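Local coordinates for putative D-lactate dehydrogenase (Chlamydomonas reinhardtii, PDB 4ZGS), which acts as a pyruvate reductase of the algal chloroplast, probably forming D-lactate with a nicotinamide dinucleotide as hydride donor, at residues 93-98 and 124-129; 105-110 and 353-358; 196-201 and 218-223; 237-240 and 244-247; 299-304 and 319-324. One frame throughout, in Å; residues are numbered along the deposited sequence.

Interaction 1: 93-98 and 124-129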
# COMPACT_ATOMS: atom_id res chain seq x y z
N SER A 93 -19.37 34.99 9.59
CA SER A 93 -18.27 35.96 9.45
C SER A 93 -17.71 36.11 8.01
O SER A 93 -17.38 37.23 7.61
CB SER A 93 -17.12 35.62 10.41
OG SER A 93 -16.50 34.39 10.08
N VAL A 94 -17.61 35.03 7.24
CA VAL A 94 -17.03 35.17 5.90
C VAL A 94 -18.04 35.75 4.91
O VAL A 94 -17.65 36.37 3.92
CB VAL A 94 -16.49 33.82 5.32
CG1 VAL A 94 -15.44 33.21 6.22
CG2 VAL A 94 -17.61 32.84 5.10
N ILE A 95 -19.34 35.59 5.20
CA ILE A 95 -20.37 36.20 4.35
C ILE A 95 -20.23 37.71 4.49
O ILE A 95 -20.56 38.46 3.58
CB ILE A 95 -21.80 35.74 4.70
CG1 ILE A 95 -22.08 34.34 4.13
CG2 ILE A 95 -22.82 36.66 4.06
CD1 ILE A 95 -21.96 33.20 5.12
N LYS A 96 -19.70 38.14 5.63
CA LYS A 96 -19.60 39.56 5.87
C LYS A 96 -18.53 40.11 4.95
O LYS A 96 -18.70 41.17 4.35
CB LYS A 96 -19.25 39.86 7.34
CG LYS A 96 -19.34 41.33 7.71
CD LYS A 96 -19.10 41.56 9.21
CE LYS A 96 -19.25 43.04 9.57
NZ LYS A 96 -19.07 43.32 11.03
N GLU A 97 -17.45 39.36 4.77
CA GLU A 97 -16.36 39.87 3.96
C GLU A 97 -16.60 39.71 2.47
O GLU A 97 -16.19 40.56 1.69
CB GLU A 97 -15.06 39.15 4.35
CG GLU A 97 -14.63 39.47 5.77
CD GLU A 97 -14.58 40.95 5.99
OE1 GLU A 97 -14.01 41.64 5.12
OE2 GLU A 97 -15.13 41.43 7.00
N LEU A 98 -17.38 38.70 2.10
CA LEU A 98 -17.77 38.54 0.71
C LEU A 98 -18.73 39.61 0.28
O LEU A 98 -18.66 40.08 -0.86
CB LEU A 98 -18.40 37.16 0.45
CG LEU A 98 -17.45 35.97 0.49
CD1 LEU A 98 -18.18 34.65 0.21
CD2 LEU A 98 -16.33 36.21 -0.51
N HIS A 124 -26.67 40.58 4.44
CA HIS A 124 -25.64 41.23 3.62
C HIS A 124 -25.93 41.32 2.12
O HIS A 124 -25.07 41.75 1.35
CB HIS A 124 -24.30 40.56 3.88
CG HIS A 124 -23.79 40.77 5.27
ND1 HIS A 124 -24.27 40.06 6.35
CD2 HIS A 124 -22.90 41.65 5.77
CE1 HIS A 124 -23.67 40.48 7.45
NE2 HIS A 124 -22.83 41.44 7.12
N GLY A 125 -27.12 40.88 1.70
CA GLY A 125 -27.52 41.07 0.31
C GLY A 125 -26.98 40.02 -0.63
O GLY A 125 -27.04 40.16 -1.86
N VAL A 126 -26.41 38.97 -0.06
CA VAL A 126 -25.87 37.86 -0.85
C VAL A 126 -26.94 36.78 -1.11
O VAL A 126 -27.63 36.34 -0.18
CB VAL A 126 -24.64 37.24 -0.13
CG1 VAL A 126 -24.02 36.09 -0.96
CG2 VAL A 126 -23.62 38.33 0.18
N ARG A 127 -27.08 36.34 -2.36
CA ARG A 127 -28.04 35.29 -2.70
C ARG A 127 -27.29 34.00 -2.98
O ARG A 127 -26.22 34.01 -3.59
CB ARG A 127 -28.88 35.68 -3.92
CG ARG A 127 -29.60 36.98 -3.74
CD ARG A 127 -30.38 37.35 -4.96
NE ARG A 127 -31.45 36.43 -5.26
CZ ARG A 127 -32.27 36.58 -6.30
NH1 ARG A 127 -32.13 37.62 -7.11
NH2 ARG A 127 -33.24 35.70 -6.52
N VAL A 128 -27.87 32.89 -2.53
CA VAL A 128 -27.24 31.60 -2.65
C VAL A 128 -27.99 30.69 -3.63
O VAL A 128 -29.19 30.46 -3.50
CB VAL A 128 -27.12 30.90 -1.29
CG1 VAL A 128 -26.44 29.56 -1.45
CG2 VAL A 128 -26.33 31.76 -0.30
N VAL A 129 -27.26 30.13 -4.59
CA VAL A 129 -27.86 29.23 -5.54
C VAL A 129 -27.10 27.89 -5.45
O VAL A 129 -26.12 27.78 -4.72
CB VAL A 129 -27.83 29.85 -6.93
CG1 VAL A 129 -26.85 29.12 -7.83
CG2 VAL A 129 -29.21 29.83 -7.51
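Lys96 lies over one face of the His124 imidazole: its CA sits 4.1 Å from the ring centroid, 24° off the normal and shifted toward the rim, a CH-pi contact. Beyond it the two side chains cross at a slant. With CG anti to the backbone N (chi1 -171°), Lys96 brings CG to 3.5 Å from His124 NE2, and the extended chain then carries NZ onward, 5.7 Å from that nitrogen. The ring is also held by its ND1, hydrogen-bonded to Ala120 O of the same helix. Deeper in, Ile95 uses its CG2 branch twice, against His124 CB (4.2 Å) and Val126 CG2 (4.3 Å). No hydrogen bond joins the segments. Gly125, with positive phi, closes helix 118-124 in a Schellman motif and turns the chain into strand 127-129, the outermost of the parallel sheet within this chain. Ile95 packs on Ala120 and Cys121 of helix 118-124, while Val126 bridges from Ala99 of helix 92-101 to Ile106 of strand 105-108.

Interaction 2: 105-110 and 353-358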
# COMPACT_ATOMS: atom_id res chain seq x y z
N LEU A 105 -23.81 36.87 -5.36
CA LEU A 105 -24.32 35.52 -5.58
C LEU A 105 -23.31 34.47 -5.18
O LEU A 105 -22.13 34.53 -5.55
CB LEU A 105 -24.72 35.32 -7.04
CG LEU A 105 -25.23 33.91 -7.34
CD1 LEU A 105 -26.59 33.73 -6.69
CD2 LEU A 105 -25.32 33.70 -8.84
N ILE A 106 -23.78 33.48 -4.44
CA ILE A 106 -22.95 32.35 -4.13
C ILE A 106 -23.51 31.14 -4.84
O ILE A 106 -24.66 30.77 -4.60
CB ILE A 106 -22.87 32.10 -2.60
CG1 ILE A 106 -21.94 33.12 -1.94
CG2 ILE A 106 -22.40 30.67 -2.29
CD1 ILE A 106 -21.99 33.09 -0.43
N ALA A 107 -22.70 30.51 -5.69
CA ALA A 107 -23.13 29.28 -6.38
C ALA A 107 -22.39 28.07 -5.85
O ALA A 107 -21.16 27.99 -5.95
CB ALA A 107 -22.93 29.39 -7.88
N LEU A 108 -23.13 27.15 -5.27
CA LEU A 108 -22.58 25.90 -4.82
C LEU A 108 -22.49 24.94 -6.02
O LEU A 108 -23.47 24.77 -6.74
CB LEU A 108 -23.45 25.28 -3.72
CG LEU A 108 -23.54 25.77 -2.26
CD1 LEU A 108 -22.15 26.08 -1.62
CD2 LEU A 108 -24.47 26.93 -2.11
N ARG A 109 -21.34 24.31 -6.18
CA ARG A 109 -21.05 23.31 -7.20
C ARG A 109 -21.54 21.99 -6.64
O ARG A 109 -21.02 20.93 -6.98
CB ARG A 109 -19.56 23.17 -7.52
CG ARG A 109 -18.78 24.37 -7.92
CD ARG A 109 -17.44 24.41 -7.14
NE ARG A 109 -16.87 23.09 -7.11
CZ ARG A 109 -15.88 22.69 -6.33
NH1 ARG A 109 -15.27 23.53 -5.50
NH2 ARG A 109 -15.49 21.42 -6.39
N CYS A 110 -22.38 22.07 -5.61
CA CYS A 110 -22.86 20.89 -4.90
C CYS A 110 -24.33 21.05 -4.49
O CYS A 110 -24.92 22.08 -4.73
CB CYS A 110 -22.00 20.67 -3.65
SG CYS A 110 -21.97 22.17 -2.60
N GLN A 353 -25.71 27.81 -15.80
CA GLN A 353 -27.10 28.21 -16.04
C GLN A 353 -27.66 28.94 -14.80
O GLN A 353 -28.41 29.90 -14.93
CB GLN A 353 -27.95 26.99 -16.39
CG GLN A 353 -29.43 27.26 -16.68
CD GLN A 353 -29.72 27.98 -18.01
OE1 GLN A 353 -29.34 27.51 -19.09
NE2 GLN A 353 -30.41 29.11 -17.92
N ASN A 354 -27.27 28.51 -13.60
CA ASN A 354 -27.65 29.22 -12.38
C ASN A 354 -27.09 30.64 -12.40
O ASN A 354 -27.78 31.59 -12.02
CB ASN A 354 -27.15 28.51 -11.11
CG ASN A 354 -28.07 27.38 -10.63
OD1 ASN A 354 -29.23 27.25 -11.06
ND2 ASN A 354 -27.56 26.58 -9.70
N ILE A 355 -25.82 30.78 -12.80
CA ILE A 355 -25.20 32.10 -12.91
C ILE A 355 -25.91 32.95 -13.96
O ILE A 355 -26.23 34.11 -13.71
CB ILE A 355 -23.71 32.06 -13.34
CG1 ILE A 355 -22.85 31.10 -12.49
CG2 ILE A 355 -23.19 33.50 -13.42
CD1 ILE A 355 -22.81 31.38 -11.02
N ALA A 356 -26.16 32.37 -15.14
CA ALA A 356 -26.74 33.10 -16.26
C ALA A 356 -28.12 33.61 -15.90
O ALA A 356 -28.42 34.78 -16.14
CB ALA A 356 -26.80 32.24 -17.50
N ASP A 357 -28.94 32.75 -15.29
CA ASP A 357 -30.30 33.15 -14.91
C ASP A 357 -30.26 34.34 -13.96
O ASP A 357 -31.06 35.28 -14.10
CB ASP A 357 -31.06 32.03 -14.21
CG ASP A 357 -31.40 30.88 -15.12
OD1 ASP A 357 -31.33 31.03 -16.37
OD2 ASP A 357 -31.78 29.84 -14.55
N TYR A 358 -29.33 34.27 -12.99
CA TYR A 358 -29.10 35.35 -12.03
C TYR A 358 -28.76 36.65 -12.78
O TYR A 358 -29.36 37.69 -12.51
CB TYR A 358 -27.98 35.01 -11.03
CG TYR A 358 -27.53 36.25 -10.29
CD1 TYR A 358 -28.37 36.83 -9.34
CD2 TYR A 358 -26.31 36.86 -10.56
CE1 TYR A 358 -28.01 37.98 -8.68
CE2 TYR A 358 -25.94 38.02 -9.90
CZ TYR A 358 -26.79 38.57 -8.95
OH TYR A 358 -26.46 39.72 -8.28
O HOH W 1 -24.90 26.27 -8.09
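Leu105 covers one face of the Tyr358 ring: its CB stands over the centre, 4.1 Å from the centroid and 11° off the normal, a CH-pi contact. The leucine and tyrosine side chains run antiparallel alongside one another, so Leu105 CD2 meets the root of the ring, 3.7 Å from Tyr358 CG. Tyr358 swings its ring back along the strand because CG is anti to the backbone N (chi1 166°). A helical turn earlier, Ile355 CD1 fits between two strand residues, 3.7 Å from Ala107 CB. On its other flank Ile355 CD1 is 4.1 Å from Leu105 CD2. These apolar contacts lay helix 341-359 nearly antiparallel on strand 105-108, at 159°, with the axes of the two short segments 9.5 Å apart. The strand belongs to the five-stranded parallel sheet of the flavodoxin-like domain, to which the chain returns late in the sequence, as in other D-2-hydroxyacid dehydrogenases. In the next shell, Ile355 also touches Phe58 and Val81, and Tyr358 touches Lys104. Asn354 is tied down at both ends of its amide: OD1 bonds Asn366 ND2, and ND2 bonds Arg130 O and a water (3.1 Å from ND2) that donates to Leu108 O. Away from the sheet, Gln353 NE2 reaches Asp357 OD1 one turn on (2.6 Å), meeting the carboxylate on its syn side, tilted out of its plane.

Interaction 3: 196-201 and 218-223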
# COMPACT_ATOMS: atom_id res chain seq x y z
N ILE A 196 -30.64 -1.57 -10.97
CA ILE A 196 -29.35 -2.23 -11.23
C ILE A 196 -29.24 -3.61 -10.56
O ILE A 196 -28.82 -4.61 -11.19
CB ILE A 196 -28.15 -1.36 -10.75
CG1 ILE A 196 -28.03 -0.05 -11.54
CG2 ILE A 196 -26.87 -2.11 -10.91
CD1 ILE A 196 -27.20 1.05 -10.79
N LEU A 197 -29.61 -3.67 -9.29
CA LEU A 197 -29.42 -4.91 -8.54
C LEU A 197 -30.38 -6.01 -9.02
O LEU A 197 -30.00 -7.19 -9.08
CB LEU A 197 -29.53 -4.64 -7.03
CG LEU A 197 -28.29 -3.93 -6.40
CD1 LEU A 197 -28.60 -3.22 -5.09
CD2 LEU A 197 -27.15 -4.92 -6.20
N LYS A 198 -31.61 -5.64 -9.41
CA LYS A 198 -32.56 -6.59 -10.02
C LYS A 198 -31.97 -7.07 -11.34
O LYS A 198 -32.05 -8.23 -11.70
CB LYS A 198 -33.93 -5.93 -10.25
CG LYS A 198 -35.01 -6.81 -10.81
CD LYS A 198 -35.43 -7.80 -9.75
CE LYS A 198 -36.75 -8.49 -10.07
NZ LYS A 198 -37.27 -9.12 -8.81
N GLY A 199 -31.34 -6.14 -12.06
CA GLY A 199 -30.75 -6.45 -13.35
C GLY A 199 -29.60 -7.42 -13.22
O GLY A 199 -29.37 -8.20 -14.12
N ILE A 200 -28.86 -7.35 -12.12
CA ILE A 200 -27.74 -8.29 -11.90
C ILE A 200 -28.30 -9.68 -11.65
O ILE A 200 -27.64 -10.68 -11.89
CB ILE A 200 -26.83 -7.81 -10.74
CG1 ILE A 200 -26.05 -6.59 -11.21
CG2 ILE A 200 -25.86 -8.93 -10.22
CD1 ILE A 200 -25.45 -5.80 -10.09
N GLY A 201 -29.57 -9.72 -11.28
CA GLY A 201 -30.21 -10.98 -11.00
C GLY A 201 -30.56 -11.21 -9.55
O GLY A 201 -31.11 -12.25 -9.22
N MET A 218 -41.07 -2.58 -11.59
CA MET A 218 -39.90 -3.43 -11.81
C MET A 218 -40.17 -4.78 -11.18
O MET A 218 -39.34 -5.69 -11.23
CB MET A 218 -38.63 -2.85 -11.20
CG MET A 218 -38.09 -1.55 -11.77
SD MET A 218 -36.55 -1.08 -10.92
CE MET A 218 -36.86 0.62 -10.40
N GLY A 219 -41.32 -4.88 -10.54
CA GLY A 219 -41.69 -6.10 -9.85
C GLY A 219 -40.91 -6.34 -8.58
O GLY A 219 -40.62 -7.50 -8.26
N ILE A 220 -40.54 -5.26 -7.89
CA ILE A 220 -39.87 -5.37 -6.60
C ILE A 220 -40.82 -5.10 -5.44
O ILE A 220 -41.33 -4.00 -5.32
CB ILE A 220 -38.70 -4.42 -6.51
CG1 ILE A 220 -37.62 -4.83 -7.52
CG2 ILE A 220 -38.17 -4.36 -5.08
CD1 ILE A 220 -36.53 -3.80 -7.71
N PRO A 221 -41.03 -6.09 -4.56
CA PRO A 221 -41.97 -5.96 -3.44
C PRO A 221 -41.51 -5.01 -2.32
O PRO A 221 -40.33 -4.95 -1.99
CB PRO A 221 -42.09 -7.39 -2.91
CG PRO A 221 -40.85 -8.07 -3.34
CD PRO A 221 -40.41 -7.43 -4.62
N TYR A 222 -42.46 -4.28 -1.75
CA TYR A 222 -42.24 -3.50 -0.53
C TYR A 222 -42.59 -4.26 0.75
O TYR A 222 -43.65 -4.87 0.86
CB TYR A 222 -43.02 -2.18 -0.60
CG TYR A 222 -42.31 -1.19 -1.48
CD1 TYR A 222 -42.40 -1.28 -2.87
CD2 TYR A 222 -41.50 -0.19 -0.93
CE1 TYR A 222 -41.72 -0.38 -3.68
CE2 TYR A 222 -40.83 0.70 -1.72
CZ TYR A 222 -40.94 0.62 -3.10
OH TYR A 222 -40.27 1.52 -3.88
N VAL A 223 -41.66 -4.28 1.70
CA VAL A 223 -41.86 -4.98 2.96
C VAL A 223 -41.55 -4.02 4.09
O VAL A 223 -41.18 -2.87 3.83
CB VAL A 223 -40.98 -6.21 3.08
CG1 VAL A 223 -41.25 -7.17 1.91
CG2 VAL A 223 -39.50 -5.81 3.15
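Lys198 and Ile220 form the closely packed, apolar part of this contact, Lys198 CB lying 4.2 Å from Ile220 CD1. Ile220 is buried: its side chain also packs on Ala194 of helix 188-200, Val204 of strand 203-207 and Val215 of helix 213-216, and Lys198 rests on Val204 as well. The two segments thus join the C-terminal turn of helix 188-200, the helix that follows strand 180-184 in the Rossmann domain, to the loop after helix 213-216. Each of those helices ends in a Schellman motif, at Gly201 and Gly219, both with positive phi. On the outer side, at exposed Gly219, the fit is looser. The lysine chain leaves with CG anti to the backbone N and bends at chi2 (71°), which turns its end along the loop backbone. There CE comes to 4.0 Å from Met218 O and NZ to 3.8 Å from Gly219 O. Met218 starts toward 196-201, but its end runs back to Gln191 and Arg195 in earlier turns of the same helix. On another side of the helix, Ile200 packs on Ile200 of a neighbouring subunit, and Ile200 O accepts a hydrogen bond from Arg195 NH2 of that subunit. No hydrogen bond links the two segments; the lysine supplies mostly its methylenes, while its ammonium, close to carbonyls at the end of helix 213-216, may add a weak electrostatic attraction.

Interaction 4: 237-240 and 244-247. With NAD (nicotinamide-adenine-dinucleotide), chain I.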
# COMPACT_ATOMS: atom_id res chain seq x y z
N LEU A 237 -28.26 1.46 1.95
CA LEU A 237 -29.03 2.57 2.47
C LEU A 237 -29.08 3.70 1.47
O LEU A 237 -28.03 4.16 1.02
CB LEU A 237 -28.42 3.07 3.78
CG LEU A 237 -28.13 2.02 4.84
CD1 LEU A 237 -27.58 2.66 6.13
CD2 LEU A 237 -29.40 1.21 5.09
N HIS A 238 -30.27 4.04 0.98
CA HIS A 238 -30.43 5.26 0.19
C HIS A 238 -31.36 6.36 0.73
O HIS A 238 -31.56 7.38 0.08
CB HIS A 238 -30.79 4.84 -1.21
CG HIS A 238 -29.73 3.99 -1.83
ND1 HIS A 238 -28.61 4.53 -2.43
CD2 HIS A 238 -29.54 2.65 -1.81
CE1 HIS A 238 -27.82 3.55 -2.84
NE2 HIS A 238 -28.35 2.40 -2.47
N CYS A 239 -31.93 6.18 1.92
CA CYS A 239 -32.84 7.19 2.45
C CYS A 239 -32.08 8.45 2.88
O CYS A 239 -30.88 8.41 3.19
CB CYS A 239 -33.64 6.64 3.64
SG CYS A 239 -32.65 5.81 4.94
N PRO A 240 -32.79 9.59 2.90
CA PRO A 240 -32.22 10.85 3.41
C PRO A 240 -32.06 10.76 4.91
O PRO A 240 -32.63 9.86 5.53
CB PRO A 240 -33.28 11.89 3.03
CG PRO A 240 -34.56 11.11 3.01
CD PRO A 240 -34.19 9.74 2.48
N SER A 244 -36.43 10.24 11.86
CA SER A 244 -36.86 8.83 11.82
C SER A 244 -35.73 7.91 11.37
O SER A 244 -35.66 6.76 11.82
CB SER A 244 -38.07 8.62 10.89
OG SER A 244 -37.84 9.05 9.57
N THR A 245 -34.84 8.41 10.53
CA THR A 245 -33.76 7.59 9.98
C THR A 245 -32.46 7.74 10.76
O THR A 245 -31.42 7.20 10.38
CB THR A 245 -33.51 7.91 8.50
OG1 THR A 245 -33.21 9.31 8.35
CG2 THR A 245 -34.74 7.57 7.67
N ARG A 246 -32.50 8.53 11.83
CA ARG A 246 -31.26 8.78 12.53
C ARG A 246 -30.80 7.51 13.22
O ARG A 246 -31.48 6.99 14.10
CB ARG A 246 -31.45 9.89 13.54
CG ARG A 246 -30.18 10.27 14.24
CD ARG A 246 -30.43 11.52 15.06
NE ARG A 246 -29.39 11.70 16.06
CZ ARG A 246 -29.44 11.20 17.28
NH1 ARG A 246 -30.50 10.50 17.66
NH2 ARG A 246 -28.45 11.41 18.14
N GLN A 247 -29.60 7.07 12.87
CA GLN A 247 -29.03 5.85 13.42
C GLN A 247 -29.98 4.67 13.24
O GLN A 247 -30.16 3.81 14.12
CB GLN A 247 -28.61 6.09 14.86
CG GLN A 247 -27.34 6.91 14.85
CD GLN A 247 -26.84 7.30 16.20
OE1 GLN A 247 -27.50 7.07 17.21
NE2 GLN A 247 -25.64 7.86 16.23
PA NAD I . -34.83 11.23 -3.03
O1A NAD I . -35.77 12.21 -2.44
O2A NAD I . -35.49 10.98 -4.33
O5B NAD I . -34.71 9.90 -2.15
C5B NAD I . -35.06 9.87 -0.76
C4B NAD I . -36.19 8.92 -0.52
O4B NAD I . -36.16 8.40 0.89
C3B NAD I . -37.52 9.58 -0.70
O3B NAD I . -38.36 8.83 -1.61
C2B NAD I . -38.15 9.61 0.61
O2B NAD I . -39.59 9.47 0.47
C1B NAD I . -37.58 8.46 1.35
N9A NAD I . -37.72 8.54 2.75
C8A NAD I . -38.10 9.69 3.51
N7A NAD I . -38.14 9.36 4.87
C5A NAD I . -37.79 8.03 4.97
C6A NAD I . -37.64 7.08 6.02
N6A NAD I . -37.86 7.44 7.37
N1A NAD I . -37.30 5.90 5.73
C2A NAD I . -37.08 5.44 4.62
N3A NAD I . -37.17 6.15 3.55
C4A NAD I . -37.53 7.51 3.61
O3 NAD I . -33.38 11.88 -3.26
PN NAD I . -32.14 11.12 -3.92
O1N NAD I . -31.71 11.73 -5.20
O2N NAD I . -32.51 9.74 -4.33
O5D NAD I . -30.93 11.07 -2.87
C5D NAD I . -30.44 12.24 -2.21
C4D NAD I . -29.43 11.75 -1.25
O4D NAD I . -28.18 11.38 -1.95
C3D NAD I . -29.01 12.77 -0.28
O3D NAD I . -29.99 12.91 0.79
C2D NAD I . -27.75 12.22 0.22
O2D NAD I . -28.04 11.31 1.31
C1D NAD I . -27.14 11.49 -0.91
N1N NAD I . -25.99 12.16 -1.39
C2N NAD I . -24.79 11.44 -1.61
C3N NAD I . -23.65 12.11 -2.07
C7N NAD I . -22.36 11.33 -2.30
O7N NAD I . -22.07 10.39 -1.59
N7N NAD I . -21.47 11.71 -3.34
C4N NAD I . -23.70 13.49 -2.30
C5N NAD I . -24.89 14.21 -2.07
C6N NAD I . -26.03 13.55 -1.62
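Thr245 faces Cys239 and Pro240 across the loop that follows strand 234-237, in the Rossmann domain where the adenine of NAD is bound. Leu242 N is hydrogen-bonded to Thr245 OG1, which also lies 2.9 Å from Pro240 O and may bond it. Ser244 OG accepts from NAD N6A at 2.7 Å, though the N-H...O angle of 118° makes the bond weak. Apolar contacts fill the inside of the turn. With chi1 at 57°, Thr245 points OG1 to the proline carbonyl and its methyl to the cysteine: CG2 is 3.9 Å from Cys239 SG and also lies over the adenine, near its amino group. Pro240 CG stands over the outer rim of the same purine face, 3.8 Å from NAD C8A. On the same face, Cys239 CB stands above the pyrimidine edge, 3.6 Å from NAD N3A.

Interaction 5: 299-304 and 319-324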
# COMPACT_ATOMS: atom_id res chain seq x y z
N GLY A 299 -14.17 18.52 8.44
CA GLY A 299 -12.74 18.65 8.64
C GLY A 299 -12.02 17.37 8.27
O GLY A 299 -10.80 17.38 8.06
N LEU A 300 -12.76 16.27 8.16
CA LEU A 300 -12.18 14.96 7.82
C LEU A 300 -12.12 14.71 6.30
O LEU A 300 -11.05 14.46 5.75
CB LEU A 300 -12.95 13.84 8.51
CG LEU A 300 -12.40 12.41 8.41
CD1 LEU A 300 -11.02 12.28 9.04
CD2 LEU A 300 -13.38 11.37 8.99
N PHE A 301 -13.27 14.71 5.64
CA PHE A 301 -13.28 14.43 4.20
C PHE A 301 -12.84 15.60 3.29
O PHE A 301 -12.84 16.77 3.67
CB PHE A 301 -14.65 13.93 3.76
CG PHE A 301 -14.87 12.47 4.00
CD1 PHE A 301 -14.74 11.92 5.27
CD2 PHE A 301 -15.21 11.62 2.94
CE1 PHE A 301 -14.95 10.55 5.48
CE2 PHE A 301 -15.43 10.25 3.15
CZ PHE A 301 -15.30 9.72 4.42
N PHE A 302 -12.47 15.24 2.06
CA PHE A 302 -12.00 16.18 1.05
C PHE A 302 -10.68 16.86 1.41
O PHE A 302 -10.29 17.86 0.82
CB PHE A 302 -13.04 17.27 0.82
CG PHE A 302 -14.45 16.78 0.67
CD1 PHE A 302 -14.85 16.10 -0.47
CD2 PHE A 302 -15.39 17.05 1.65
CE1 PHE A 302 -16.15 15.67 -0.62
CE2 PHE A 302 -16.70 16.64 1.51
CZ PHE A 302 -17.09 15.95 0.37
N VAL A 303 -9.95 16.26 2.34
CA VAL A 303 -8.64 16.75 2.72
C VAL A 303 -7.65 15.60 2.62
O VAL A 303 -7.96 14.47 3.01
CB VAL A 303 -8.59 17.28 4.15
CG1 VAL A 303 -7.15 17.61 4.50
CG2 VAL A 303 -9.49 18.50 4.32
N ASP A 304 -6.46 15.87 2.08
CA ASP A 304 -5.41 14.89 2.18
C ASP A 304 -4.60 15.19 3.43
O ASP A 304 -3.76 16.08 3.42
CB ASP A 304 -4.51 14.92 0.95
CG ASP A 304 -3.28 14.03 1.10
OD1 ASP A 304 -3.22 13.21 2.05
OD2 ASP A 304 -2.35 14.16 0.29
N ARG A 319 -10.06 8.36 16.14
CA ARG A 319 -9.49 7.07 16.45
C ARG A 319 -10.43 5.98 15.96
O ARG A 319 -10.00 4.96 15.43
CB ARG A 319 -9.20 6.90 17.94
CG ARG A 319 -8.51 5.57 18.22
CD ARG A 319 -8.46 5.28 19.72
NE ARG A 319 -7.77 6.35 20.44
CZ ARG A 319 -7.72 6.43 21.75
NH1 ARG A 319 -8.30 5.49 22.49
NH2 ARG A 319 -7.09 7.44 22.33
N GLN A 320 -11.73 6.20 16.14
CA GLN A 320 -12.67 5.15 15.75
C GLN A 320 -12.80 4.99 14.23
O GLN A 320 -12.86 3.85 13.76
CB GLN A 320 -14.01 5.37 16.44
CG GLN A 320 -15.09 6.07 15.69
CD GLN A 320 -16.43 5.86 16.36
OE1 GLN A 320 -16.61 4.91 17.12
NE2 GLN A 320 -17.36 6.79 16.15
N PHE A 321 -12.73 6.07 13.45
CA PHE A 321 -12.65 5.91 11.99
C PHE A 321 -11.38 5.14 11.55
O PHE A 321 -11.45 4.19 10.77
CB PHE A 321 -12.70 7.27 11.30
CG PHE A 321 -12.70 7.21 9.79
CD1 PHE A 321 -13.77 6.62 9.09
CD2 PHE A 321 -11.65 7.75 9.06
CE1 PHE A 321 -13.79 6.59 7.68
CE2 PHE A 321 -11.66 7.69 7.65
CZ PHE A 321 -12.74 7.11 6.97
N ARG A 322 -10.23 5.54 12.07
CA ARG A 322 -8.96 4.89 11.69
C ARG A 322 -8.97 3.39 12.06
O ARG A 322 -8.45 2.52 11.34
CB ARG A 322 -7.76 5.62 12.34
CG ARG A 322 -7.59 7.11 11.92
CD ARG A 322 -7.40 7.22 10.40
NE ARG A 322 -6.14 6.60 9.97
CZ ARG A 322 -5.82 6.33 8.70
NH1 ARG A 322 -6.67 6.60 7.70
NH2 ARG A 322 -4.65 5.77 8.42
N THR A 323 -9.59 3.09 13.20
CA THR A 323 -9.77 1.73 13.63
C THR A 323 -10.66 0.97 12.63
O THR A 323 -10.34 -0.15 12.23
CB THR A 323 -10.39 1.70 15.05
OG1 THR A 323 -9.44 2.27 15.97
CG2 THR A 323 -10.72 0.28 15.51
N LEU A 324 -11.76 1.60 12.23
CA LEU A 324 -12.71 1.00 11.29
C LEU A 324 -12.06 0.58 9.96
O LEU A 324 -12.38 -0.48 9.41
CB LEU A 324 -13.84 1.98 11.01
CG LEU A 324 -14.92 1.39 10.15
CD1 LEU A 324 -15.41 0.08 10.79
CD2 LEU A 324 -16.03 2.41 10.02
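Arg319 O, in the helix that carries Phe321 against Leu300, is gripped twice by Thr323: the backbone N at 2.9 Å and OG1 at 2.8 Å come from opposite faces of the carbonyl plane, the hydroxyl 38° out of it. The helix, 319-324, precedes the last strand of the six-stranded parallel sheet of the Rossmann domain; the partner loop 299-304 follows strand 286-291. Phe321 extends toward the loop with CG anti to the backbone N (chi1 -177°). Leu300 CD2 settles over one face of its ring, near the rim, 4.0 Å from Phe321 CD2. The same phenylalanine meets Tyr294 and, across a subunit boundary, Tyr166 of a neighbouring subunit; Arg322 bonds Arg162 O and Tyr166 OH of that neighbour. Thr323 OG1 also bonds Thr323 OG1 of a third subunit, so this short helix touches two partners in the tetramer. Phe301 approaches from beside Leu300, its CE1 4.4 Å from Phe321 CZ.

In the fold
The contacts fall into the two domains of the D-2-hydroxyacid dehydrogenase fold. Interactions 1 and 2 share the five-stranded sheet, their centres 14 Å apart, and meet where neighbouring strands 105-108 and 127-129 pair; their segments alternate along the chain. Interactions 3, 4 and 5 follow in series, all within the long excursion between 105-110 and 353-358, and belong to the Rossmann domain. Interactions 3 and 4 are 20 Å apart between centres, interactions 4 and 5 are 21 Å apart, and only interaction 4 holds NAD. Interactions 3 and 5 both reach a neighbouring subunit. Helix 341-359 thus returns the chain to the first domain after the nucleotide-binding one is complete.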